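Local coordinates for protein phosphoribosylaminoimidazole-succinocarboxamide synthase (Saccharomyces cerevisiae, PDB 2CNQ) that catalyses the ATP-dependent joining of 4-carboxy-5-aminoimidazole ribotide and L-aspartate into SAICAR, a step of de novo purine biosynthesis, at residues D22-D27 and L32-D37; F86-A91 and S106-K111; E185-R190 and F220-K225. All blocks are in the same frame, centred on the assembly; numbering follows the deposited sequence. Where two conformers were deposited one is given.

Contact 1: residues D22-D27 and L32-D37; sequences DIYEVD and LFVATD. With ADP (adenosine-5'-diphosphate), chain B.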
loop_
_atom_site.group_PDB
_atom_site.type_symbol
_atom_site.label_atom_id
_atom_site.label_comp_id
_atom_site.label_asym_id
_atom_site.label_seq_id
_atom_site.Cartn_x
_atom_site.Cartn_y
_atom_site.Cartn_z
ATOM N N ASP A 22 11.694 1.501 6.865
ATOM C CA ASP A 22 12.508 1.853 8.012
ATOM C C ASP A 22 12.095 3.244 8.370
ATOM O O ASP A 22 12.085 4.113 7.518
ATOM C CB ASP A 22 13.984 1.810 7.700
ATOM C CG ASP A 22 14.510 0.463 7.406
ATOM O OD1 ASP A 22 15.750 0.366 7.240
ATOM O OD2 ASP A 22 13.773 -0.520 7.365
ATOM N N ILE A 23 11.735 3.434 9.614
ATOM C CA ILE A 23 11.089 4.657 10.020
ATOM C C ILE A 23 11.900 5.254 11.115
ATOM O O ILE A 23 12.104 4.607 12.131
ATOM C CB ILE A 23 9.697 4.383 10.445
ATOM C CG1 ILE A 23 8.951 3.661 9.323
ATOM C CG2 ILE A 23 8.995 5.686 10.819
ATOM C CD1 ILE A 23 7.646 3.222 9.700
ATOM N N TYR A 24 12.362 6.456 10.910
ATOM C CA TYR A 24 13.187 7.136 11.874
ATOM C C TYR A 24 12.476 8.353 12.376
ATOM O O TYR A 24 11.657 8.947 11.688
ATOM C CB TYR A 24 14.487 7.570 11.235
ATOM C CG TYR A 24 15.327 6.421 10.817
ATOM C CD1 TYR A 24 16.280 5.906 11.662
ATOM C CD2 TYR A 24 15.145 5.826 9.591
ATOM C CE1 TYR A 24 17.050 4.860 11.290
ATOM C CE2 TYR A 24 15.908 4.768 9.214
ATOM C CZ TYR A 24 16.837 4.278 10.073
ATOM O OH TYR A 24 17.629 3.228 9.745
ATOM N N GLU A 25 12.866 8.785 13.552
ATOM C CA GLU A 25 12.319 9.979 14.129
ATOM C C GLU A 25 13.155 11.140 13.769
ATOM O O GLU A 25 14.320 11.221 14.148
ATOM C CB GLU A 25 12.281 9.838 15.624
ATOM C CG GLU A 25 11.957 11.116 16.319
ATOM C CD GLU A 25 11.850 10.895 17.780
ATOM O OE1 GLU A 25 11.037 10.044 18.228
ATOM O OE2 GLU A 25 12.633 11.507 18.491
ATOM N N VAL A 26 12.576 12.061 13.051
ATOM C CA VAL A 26 13.245 13.294 12.734
ATOM C C VAL A 26 13.128 14.228 13.889
ATOM O O VAL A 26 14.078 14.899 14.251
ATOM C CB VAL A 26 12.699 13.864 11.452
ATOM C CG1 VAL A 26 13.281 15.217 11.166
ATOM C CG2 VAL A 26 13.025 12.927 10.327
ATOM N N ASP A 27 11.940 14.332 14.437
ATOM C CA ASP A 27 11.745 15.105 15.598
ATOM C C ASP A 27 10.486 14.627 16.194
ATOM O O ASP A 27 9.904 13.615 15.783
ATOM C CB ASP A 27 11.736 16.605 15.288
ATOM C CG ASP A 27 10.646 17.013 14.356
ATOM O OD1 ASP A 27 10.888 17.925 13.595
ATOM O OD2 ASP A 27 9.548 16.424 14.354
ATOM N N LEU A 32 11.001 10.112 9.259
ATOM C CA LEU A 32 11.659 9.801 8.013
ATOM C C LEU A 32 11.195 8.404 7.665
ATOM O O LEU A 32 11.479 7.451 8.354
ATOM C CB LEU A 32 13.151 9.875 8.198
ATOM C CG LEU A 32 13.976 9.400 7.054
ATOM C CD1 LEU A 32 13.692 10.227 5.855
ATOM C CD2 LEU A 32 15.433 9.400 7.421
ATOM N N PHE A 33 10.426 8.319 6.597
ATOM C CA PHE A 33 9.658 7.146 6.273
ATOM C C PHE A 33 10.294 6.545 5.030
ATOM O O PHE A 33 10.055 7.022 3.938
ATOM C CB PHE A 33 8.248 7.677 6.014
ATOM C CG PHE A 33 7.183 6.649 5.944
ATOM C CD1 PHE A 33 6.560 6.356 4.754
ATOM C CD2 PHE A 33 6.741 6.051 7.062
ATOM C CE1 PHE A 33 5.502 5.479 4.725
ATOM C CE2 PHE A 33 5.676 5.180 7.043
ATOM C CZ PHE A 33 5.077 4.898 5.859
ATOM N N VAL A 34 11.137 5.572 5.242
ATOM C CA VAL A 34 11.998 5.089 4.198
ATOM C C VAL A 34 11.470 3.780 3.703
ATOM O O VAL A 34 11.415 2.829 4.445
ATOM C CB VAL A 34 13.436 4.909 4.673
ATOM C CG1 VAL A 34 14.288 4.619 3.468
ATOM C CG2 VAL A 34 13.923 6.125 5.414
ATOM N N ALA A 35 11.102 3.717 2.446
ATOM C CA ALA A 35 10.710 2.469 1.850
ATOM C C ALA A 35 11.942 1.800 1.344
ATOM O O ALA A 35 12.572 2.268 0.423
ATOM C CB ALA A 35 9.720 2.680 0.753
ATOM N N THR A 36 12.303 0.711 1.973
ATOM C CA THR A 36 13.387 -0.092 1.519
ATOM C C THR A 36 12.913 -0.893 0.331
ATOM O O THR A 36 11.810 -0.720 -0.139
ATOM C CB THR A 36 13.926 -0.989 2.610
ATOM O OG1 THR A 36 13.034 -2.074 2.807
ATOM C CG2 THR A 36 14.211 -0.228 3.867
ATOM N N ASP A 37 13.784 -1.760 -0.125
ATOM C CA ASP A 37 13.518 -2.645 -1.216
ATOM C C ASP A 37 13.108 -4.005 -0.773
ATOM O O ASP A 37 13.012 -4.904 -1.580
ATOM C CB ASP A 37 14.714 -2.687 -2.119
ATOM C CG ASP A 37 14.933 -1.394 -2.803
ATOM O OD1 ASP A 37 16.084 -1.122 -3.185
ATOM O OD2 ASP A 37 13.979 -0.636 -2.991
HETATM P PB ADP B . 4.097 -2.938 7.807
HETATM O O1B ADP B . 3.251 -2.852 6.623
HETATM O O2B ADP B . 3.321 -2.934 9.055
HETATM O O3B ADP B . 5.063 -4.016 7.883
HETATM P PA ADP B . 5.633 -0.801 6.702
HETATM O O1A ADP B . 4.677 -0.532 5.626
HETATM O O2A ADP B . 6.904 -1.433 6.383
HETATM O O3A ADP B . 4.937 -1.592 7.869
HETATM O "O5'" ADP B . 5.987 0.522 7.468
HETATM C "C5'" ADP B . 5.110 1.607 7.670
HETATM C "C4'" ADP B . 4.694 1.645 9.110
HETATM O "O4'" ADP B . 4.483 3.020 9.425
HETATM C "C3'" ADP B . 3.387 0.967 9.383
HETATM O "O3'" ADP B . 3.322 0.570 10.731
HETATM C "C2'" ADP B . 2.399 2.085 9.189
HETATM O "O2'" ADP B . 1.165 1.856 9.793
HETATM C "C1'" ADP B . 3.138 3.205 9.816
HETATM N N9 ADP B . 2.764 4.526 9.408
HETATM C C8 ADP B . 2.419 4.916 8.180
HETATM N N7 ADP B . 2.230 6.207 8.093
HETATM C C5 ADP B . 2.460 6.668 9.332
HETATM C C6 ADP B . 2.462 7.952 9.924
HETATM N N6 ADP B . 2.197 9.031 9.215
HETATM N N1 ADP B . 2.669 8.062 11.231
HETATM C C2 ADP B . 2.977 6.974 11.931
HETATM N N3 ADP B . 3.085 5.735 11.475
HETATM C C4 ADP B . 2.814 5.599 10.178
#

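Contact 2: residues F86-A91 and S106-K111; sequences FDYLPA and SLLVHK. With ADP (adenosine-5'-diphosphate), chain B.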
loop_
_atom_site.group_PDB
_atom_site.type_symbol
_atom_site.label_atom_id
_atom_site.label_comp_id
_atom_site.label_asym_id
_atom_site.label_seq_id
_atom_site.Cartn_x
_atom_site.Cartn_y
_atom_site.Cartn_z
ATOM N N PHE A 86 16.320 16.092 2.159
ATOM C CA PHE A 86 17.604 16.207 2.834
ATOM C C PHE A 86 17.807 17.538 3.457
ATOM O O PHE A 86 18.511 17.649 4.443
ATOM C CB PHE A 86 18.709 15.892 1.860
ATOM C CG PHE A 86 18.633 14.486 1.460
ATOM C CD1 PHE A 86 18.001 14.101 0.293
ATOM C CD2 PHE A 86 19.077 13.506 2.314
ATOM C CE1 PHE A 86 17.845 12.771 -0.003
ATOM C CE2 PHE A 86 18.904 12.185 2.024
ATOM C CZ PHE A 86 18.275 11.827 0.885
ATOM N N ASP A 87 17.165 18.546 2.929
ATOM C CA ASP A 87 17.234 19.850 3.554
ATOM C C ASP A 87 16.593 19.851 4.897
ATOM O O ASP A 87 16.889 20.709 5.693
ATOM C CB ASP A 87 16.599 20.874 2.664
ATOM C CG ASP A 87 17.360 21.047 1.412
ATOM O OD1 ASP A 87 18.597 21.201 1.497
ATOM O OD2 ASP A 87 16.765 20.983 0.349
ATOM N N TYR A 88 15.701 18.918 5.153
ATOM C CA TYR A 88 14.953 18.783 6.363
ATOM C C TYR A 88 15.513 17.726 7.269
ATOM O O TYR A 88 14.915 17.412 8.271
ATOM C CB TYR A 88 13.506 18.441 6.015
ATOM C CG TYR A 88 12.795 19.594 5.417
ATOM C CD1 TYR A 88 13.018 19.987 4.115
ATOM C CD2 TYR A 88 11.870 20.286 6.146
ATOM C CE1 TYR A 88 12.377 21.064 3.600
ATOM C CE2 TYR A 88 11.223 21.354 5.627
ATOM C CZ TYR A 88 11.480 21.742 4.349
ATOM O OH TYR A 88 10.852 22.825 3.797
ATOM N N LEU A 89 16.673 17.197 6.950
ATOM C CA LEU A 89 17.313 16.200 7.730
ATOM C C LEU A 89 18.631 16.714 8.181
ATOM O O LEU A 89 19.213 17.590 7.585
ATOM C CB LEU A 89 17.526 14.939 6.910
ATOM C CG LEU A 89 16.242 14.267 6.470
ATOM C CD1 LEU A 89 16.587 13.138 5.537
ATOM C CD2 LEU A 89 15.469 13.748 7.652
ATOM N N PRO A 90 19.159 16.137 9.245
ATOM C CA PRO A 90 20.524 16.455 9.628
ATOM C C PRO A 90 21.437 16.376 8.447
ATOM O O PRO A 90 21.307 15.512 7.601
ATOM C CB PRO A 90 20.848 15.396 10.651
ATOM C CG PRO A 90 19.514 15.079 11.255
ATOM C CD PRO A 90 18.571 15.119 10.114
ATOM N N ALA A 91 22.371 17.289 8.407
ATOM C CA ALA A 91 23.296 17.386 7.318
ATOM C C ALA A 91 23.994 16.091 7.063
ATOM O O ALA A 91 24.281 15.769 5.933
ATOM C CB ALA A 91 24.305 18.468 7.590
ATOM N N SER A 106 12.302 8.030 0.406
ATOM C CA SER A 106 12.027 8.517 1.722
ATOM C C SER A 106 11.025 9.603 1.661
ATOM O O SER A 106 11.109 10.514 0.855
ATOM C CB SER A 106 13.288 9.055 2.356
ATOM O OG SER A 106 14.234 8.045 2.509
ATOM N N LEU A 107 10.104 9.553 2.589
ATOM C CA LEU A 107 9.159 10.618 2.773
ATOM C C LEU A 107 9.335 11.162 4.144
ATOM O O LEU A 107 9.513 10.440 5.093
ATOM C CB LEU A 107 7.743 10.126 2.588
ATOM C CG LEU A 107 7.496 9.624 1.183
ATOM C CD1 LEU A 107 6.165 8.985 1.118
ATOM C CD2 LEU A 107 7.580 10.719 0.180
ATOM N N LEU A 108 9.250 12.457 4.234
ATOM C CA LEU A 108 9.201 13.142 5.493
ATOM C C LEU A 108 7.742 13.290 5.799
ATOM O O LEU A 108 7.024 13.900 5.027
ATOM C CB LEU A 108 9.870 14.485 5.346
ATOM C CG LEU A 108 10.060 15.238 6.607
ATOM C CD1 LEU A 108 11.070 14.557 7.469
ATOM C CD2 LEU A 108 10.488 16.631 6.278
ATOM N N VAL A 109 7.308 12.687 6.882
ATOM C CA VAL A 109 5.905 12.628 7.155
ATOM C C VAL A 109 5.660 13.038 8.556
ATOM O O VAL A 109 6.471 12.908 9.444
ATOM C CB VAL A 109 5.328 11.232 6.897
ATOM C CG1 VAL A 109 5.619 10.806 5.469
ATOM C CG2 VAL A 109 5.826 10.227 7.847
ATOM N N HIS A 110 4.477 13.537 8.758
ATOM C CA HIS A 110 4.017 13.826 10.055
ATOM C C HIS A 110 3.614 12.548 10.735
ATOM O O HIS A 110 2.915 11.734 10.182
ATOM C CB HIS A 110 2.778 14.690 9.934
ATOM C CG HIS A 110 3.049 16.049 9.398
ATOM N ND1 HIS A 110 3.626 17.034 10.164
ATOM C CD2 HIS A 110 2.814 16.599 8.184
ATOM C CE1 HIS A 110 3.749 18.128 9.436
ATOM N NE2 HIS A 110 3.241 17.901 8.238
ATOM N N LYS A 111 4.046 12.389 11.956
ATOM C CA LYS A 111 3.599 11.301 12.774
ATOM C C LYS A 111 2.146 11.527 13.026
ATOM O O LYS A 111 1.761 12.574 13.480
ATOM C CB LYS A 111 4.511 11.281 13.996
ATOM C CG LYS A 111 4.322 10.108 14.893
ATOM C CD LYS A 111 5.164 10.198 16.187
ATOM C CE LYS A 111 6.640 10.763 16.073
ATOM N NZ LYS A 111 7.463 11.030 17.402
HETATM P PB ADP B . 4.097 -2.938 7.807
HETATM O O1B ADP B . 3.251 -2.852 6.623
HETATM O O2B ADP B . 3.321 -2.934 9.055
HETATM O O3B ADP B . 5.063 -4.016 7.883
HETATM P PA ADP B . 5.633 -0.801 6.702
HETATM O O1A ADP B . 4.677 -0.532 5.626
HETATM O O2A ADP B . 6.904 -1.433 6.383
HETATM O O3A ADP B . 4.937 -1.592 7.869
HETATM O "O5'" ADP B . 5.987 0.522 7.468
HETATM C "C5'" ADP B . 5.110 1.607 7.670
HETATM C "C4'" ADP B . 4.694 1.645 9.110
HETATM O "O4'" ADP B . 4.483 3.020 9.425
HETATM C "C3'" ADP B . 3.387 0.967 9.383
HETATM O "O3'" ADP B . 3.322 0.570 10.731
HETATM C "C2'" ADP B . 2.399 2.085 9.189
HETATM O "O2'" ADP B . 1.165 1.856 9.793
HETATM C "C1'" ADP B . 3.138 3.205 9.816
HETATM N N9 ADP B . 2.764 4.526 9.408
HETATM C C8 ADP B . 2.419 4.916 8.180
HETATM N N7 ADP B . 2.230 6.207 8.093
HETATM C C5 ADP B . 2.460 6.668 9.332
HETATM C C6 ADP B . 2.462 7.952 9.924
HETATM N N6 ADP B . 2.197 9.031 9.215
HETATM N N1 ADP B . 2.669 8.062 11.231
HETATM C C2 ADP B . 2.977 6.974 11.931
HETATM N N3 ADP B . 3.085 5.735 11.475
HETATM C C4 ADP B . 2.814 5.599 10.178
#

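Contact 3: residues E185-R190 and F220-K225; sequences EDLSRR and FGIDEK. Unlike the reference sequence in segment 185-190: Glu185 (reference Gly). With SO4 (sulfate ion), chain K.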
loop_
_atom_site.group_PDB
_atom_site.type_symbol
_atom_site.label_atom_id
_atom_site.label_comp_id
_atom_site.label_asym_id
_atom_site.label_seq_id
_atom_site.Cartn_x
_atom_site.Cartn_y
_atom_site.Cartn_z
ATOM N N GLU A 185 -18.257 4.272 15.889
ATOM C CA GLU A 185 -19.209 4.180 14.811
ATOM C C GLU A 185 -19.104 5.333 13.854
ATOM O O GLU A 185 -19.189 5.137 12.657
ATOM C CB GLU A 185 -20.620 4.090 15.343
ATOM C CG GLU A 185 -21.144 5.296 16.082
ATOM C CD GLU A 185 -22.570 5.133 16.505
ATOM O OE1 GLU A 185 -23.238 4.181 16.076
ATOM O OE2 GLU A 185 -23.023 5.988 17.251
ATOM N N ASP A 186 -18.940 6.536 14.356
ATOM C CA ASP A 186 -18.898 7.655 13.460
ATOM C C ASP A 186 -17.644 7.584 12.639
ATOM O O ASP A 186 -17.681 7.740 11.440
ATOM C CB ASP A 186 -19.016 8.958 14.206
ATOM C CG ASP A 186 -20.379 9.122 14.861
ATOM O OD1 ASP A 186 -20.462 9.797 15.884
ATOM O OD2 ASP A 186 -21.372 8.580 14.361
ATOM N N LEU A 187 -16.533 7.343 13.293
ATOM C CA LEU A 187 -15.284 7.334 12.597
ATOM C C LEU A 187 -15.248 6.214 11.601
ATOM O O LEU A 187 -14.788 6.390 10.496
ATOM C CB LEU A 187 -14.137 7.237 13.567
ATOM C CG LEU A 187 -12.776 7.254 12.911
ATOM C CD1 LEU A 187 -12.552 8.515 12.099
ATOM C CD2 LEU A 187 -11.716 7.078 13.962
ATOM N N SER A 188 -15.733 5.046 11.964
ATOM C CA SER A 188 -15.700 3.935 11.029
ATOM C C SER A 188 -16.485 4.235 9.790
ATOM O O SER A 188 -16.074 3.886 8.708
ATOM C CB SER A 188 -16.299 2.700 11.689
ATOM O OG SER A 188 -16.223 1.539 10.863
ATOM N N ARG A 189 -17.636 4.863 9.922
ATOM C CA ARG A 189 -18.401 5.193 8.757
ATOM C C ARG A 189 -17.650 6.219 7.938
ATOM O O ARG A 189 -17.634 6.121 6.733
ATOM C CB ARG A 189 -19.752 5.736 9.145
ATOM C CG ARG A 189 -20.615 5.964 7.913
ATOM C CD ARG A 189 -21.865 6.634 8.282
ATOM N NE ARG A 189 -22.807 6.747 7.190
ATOM C CZ ARG A 189 -23.796 5.904 6.966
ATOM N NH1 ARG A 189 -24.602 6.126 5.949
ATOM N NH2 ARG A 189 -23.984 4.855 7.736
ATOM N N ARG A 190 -17.052 7.203 8.576
ATOM C CA ARG A 190 -16.320 8.189 7.848
ATOM C C ARG A 190 -15.182 7.551 7.104
ATOM O O ARG A 190 -14.904 7.899 5.978
ATOM C CB ARG A 190 -15.768 9.239 8.768
ATOM C CG ARG A 190 -16.806 10.145 9.317
ATOM C CD ARG A 190 -16.247 11.004 10.393
ATOM N NE ARG A 190 -15.216 11.875 9.878
ATOM C CZ ARG A 190 -14.290 12.473 10.611
ATOM N NH1 ARG A 190 -14.214 12.267 11.910
ATOM N NH2 ARG A 190 -13.426 13.282 10.023
ATOM N N PHE A 220 -5.212 5.148 7.261
ATOM C CA PHE A 220 -5.639 6.455 7.659
ATOM C C PHE A 220 -5.179 6.746 9.049
ATOM O O PHE A 220 -5.159 5.884 9.906
ATOM C CB PHE A 220 -7.155 6.511 7.696
ATOM C CG PHE A 220 -7.878 6.438 6.371
ATOM C CD1 PHE A 220 -7.258 6.615 5.154
ATOM C CD2 PHE A 220 -9.237 6.205 6.351
ATOM C CE1 PHE A 220 -8.010 6.573 3.993
ATOM C CE2 PHE A 220 -9.955 6.200 5.173
ATOM C CZ PHE A 220 -9.344 6.396 4.025
ATOM N N GLY A 221 -4.865 7.988 9.265
ATOM C CA GLY A 221 -4.695 8.548 10.561
ATOM C C GLY A 221 -5.831 9.457 10.864
ATOM O O GLY A 221 -6.714 9.701 10.053
ATOM N N ILE A 222 -5.797 9.966 12.069
ATOM C CA ILE A 222 -6.808 10.866 12.510
ATOM C C ILE A 222 -6.111 11.971 13.235
ATOM O O ILE A 222 -5.340 11.755 14.139
ATOM C CB ILE A 222 -7.852 10.145 13.379
ATOM C CG1 ILE A 222 -8.945 11.102 13.835
ATOM C CG2 ILE A 222 -7.233 9.422 14.565
ATOM C CD1 ILE A 222 -9.863 11.523 12.767
ATOM N N ASP A 223 -6.397 13.179 12.826
ATOM C CA ASP A 223 -5.923 14.351 13.513
ATOM C C ASP A 223 -7.058 14.795 14.361
ATOM O O ASP A 223 -8.022 15.407 13.888
ATOM C CB ASP A 223 -5.560 15.446 12.535
ATOM C CG ASP A 223 -5.107 16.679 13.228
ATOM O OD1 ASP A 223 -5.385 16.833 14.437
ATOM O OD2 ASP A 223 -4.460 17.490 12.569
ATOM N N GLU A 224 -6.944 14.467 15.630
ATOM C CA GLU A 224 -8.042 14.718 16.540
ATOM C C GLU A 224 -8.180 16.210 16.881
ATOM O O GLU A 224 -9.197 16.617 17.435
ATOM C CB GLU A 224 -7.928 13.807 17.769
ATOM C CG GLU A 224 -7.589 12.367 17.382
ATOM C CD GLU A 224 -8.099 11.319 18.340
ATOM O OE1 GLU A 224 -9.310 11.004 18.288
ATOM O OE2 GLU A 224 -7.290 10.781 19.114
ATOM N N LYS A 225 -7.194 17.020 16.517
ATOM C CA LYS A 225 -7.268 18.460 16.744
ATOM C C LYS A 225 -8.153 19.135 15.700
ATOM O O LYS A 225 -8.918 20.035 16.032
ATOM C CB LYS A 225 -5.876 19.082 16.732
ATOM C CG LYS A 225 -4.918 18.479 17.753
ATOM C CD LYS A 225 -3.629 19.201 17.956
ATOM C CE LYS A 225 -2.774 18.638 19.073
ATOM N NZ LYS A 225 -2.070 21.075 17.698
HETATM S S SO4 K . -0.528 20.362 14.017
HETATM O O1 SO4 K . -0.890 19.283 14.927
HETATM O O2 SO4 K . -1.485 20.388 12.914
HETATM O O3 SO4 K . -0.522 21.634 14.743
HETATM O O4 SO4 K . 0.795 20.098 13.461
#

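Contact 1: residues D22-D27 and L32-D37
The Phe33 ring meets the nucleotide at its edge: O4' of the ADP ribose lies in the ring plane, 3.4 Å from Phe33 CE2, while Ile23 CD1, in the conformer given, comes in obliquely at 3.8 Å from the same CE2. The Tyr24 ring has Val34 CG2 near its plane at one edge, 4.4 Å from Tyr24 CD2, and Leu32 CD2 approaching at a slant. Ile23 and Phe33 lie side by side and point the same way, and Ile23 CD1 also lies close to the ribose O4'. Phe33 CG is anti to the backbone N (chi1 -167°), a rotation that goes with the CE2 edge of the ring lying against the sugar. The backbone evidence is that of an antiparallel beta hairpin, strands 21-25 and 30-35. Two hydrogen-bonded pairs, Asp22 with Val34 and Tyr24 with Leu32, flank the non-hydrogen-bonded pair Ile23 with Phe33. Past the paired residues Val26 and Asp27 both face Thr30, a classic beta bulge, and Val26 CG2 packs 3.7 Å from Leu32 CB. On the face away from ADP the Asp22 carboxylate brushes the Thr36 methyl, with OD2 to CG2 at 3.5 Å, yet its charge is met by Arg17 and Arg38, and Thr6 bonds OD1.

Contact 2: residues F86-A91 and S106-K111
Leu108 CD2 touches the root of the Tyr88 side chain, 3.5 Å from Tyr88 CB, and the same methyl stands 3.9 Å from Tyr88 CG, slanted to the ring. The two side chains cross at about a right angle. The other methyl, Leu108 CD1, makes a looser approach of 4.5 Å to Leu89 CD2. The Leu108 side chain starts toward the loop, and with CG anti to the backbone N (chi1 -172°) its two methyls reach Tyr88 and Leu89. In the next shell, the Tyr88 ring leads away from the strand and its hydroxyl bonds to Ala80 N. The short 3-10 turn is held by Leu89 N to Phe86 O at 3.1 Å. Leu89 also packs on Val26 of the neighbouring hairpin, while Leu108 is flanked by Val77 and Thr30. Strand 106-110 is an edge strand of the four-stranded antiparallel sheet. Leu108 N is hydrogen-bonded to an aminoimidazole carboxamide ribonucleotide in a pocket whose residues also contact AMP. Farther along, His110 O accepts from ADP N6 at 3.0 Å, with 158° at the hydrogen; His112 N is another backbone partner of ADP, consistent with adenine recognition by main-chain groups, as in many ATP-binding pockets.

Contact 3: residues E185-R190 and F220-K225
The first turns of helix 185-209 pass the final residues of strand 211-223 with 9.2 Å between Leu187 CA and Ile222 CA and 10.8 Å between Arg190 CA and Phe220 CA, so that side chains, not backbones, meet. Across this gap the central touch is methyl to methyl, Leu187 CD1 to Ile222 CD1 at 4.1 Å, the two side chains meeting at a slant. Leu187 CG and Ile222 CG1 are anti to their backbone N (chi1 -179° in both), and from there the CD1 methyls face each other. Arg190 adds a peripheral approach, its NH1 4.5 Å from Ile222 CD1, while that nitrogen is hydrogen-bonded to Asn227 OD1. Ile115, on the neighbouring strand 113-122, touches both Leu187 and Ile222, so helix and mixed sheet share one apolar patch; Phe220 extends it by packing on Val191 and Leu194 farther along the helix.

Beyond Ile222 the strand gives way to an Asx turn, in which Asp223 OD1 accepts from Lys225 N at 2.8 Å, nearly along the C-O axis, with 139° at the hydrogen. Asp223 OD2 is salt-bridged to Arg73. With an alanine here, Lys225 N would probably lose the acceptor that shapes the turn and Arg73 would be left without this carboxylate. The chemistry is therefore split: helix and strand meet through undirected apolar contact, whereas a directed bond from Asp223 OD1 shapes the turn that follows, and the salt bridge to Arg73 ties its carboxylate to a neighbouring part of the fold.

Contact 1 and the 106-111 side of contact 2 belong to one four-stranded antiparallel sheet, with 86-91 a loop packed on it; the centres lie 9 Å apart, and Phe33 N comes 2.8 Å from Leu107 O, a probable hydrogen bond. Val26 and Leu89 pack across as well, and both contacts touch the same ADP. Contact 3 belongs to the mixed sheet and its helix, its centre about 25 and 26 Å from those of the other two, with no direct touch. Contacts 1 and 2 are buried, contact 3 partly so. Only contact 1 is joined by backbone hydrogen bonds between its segments and buries 399 Å², against 123 Å² and 108 Å² for the two that rest on side-chain packing.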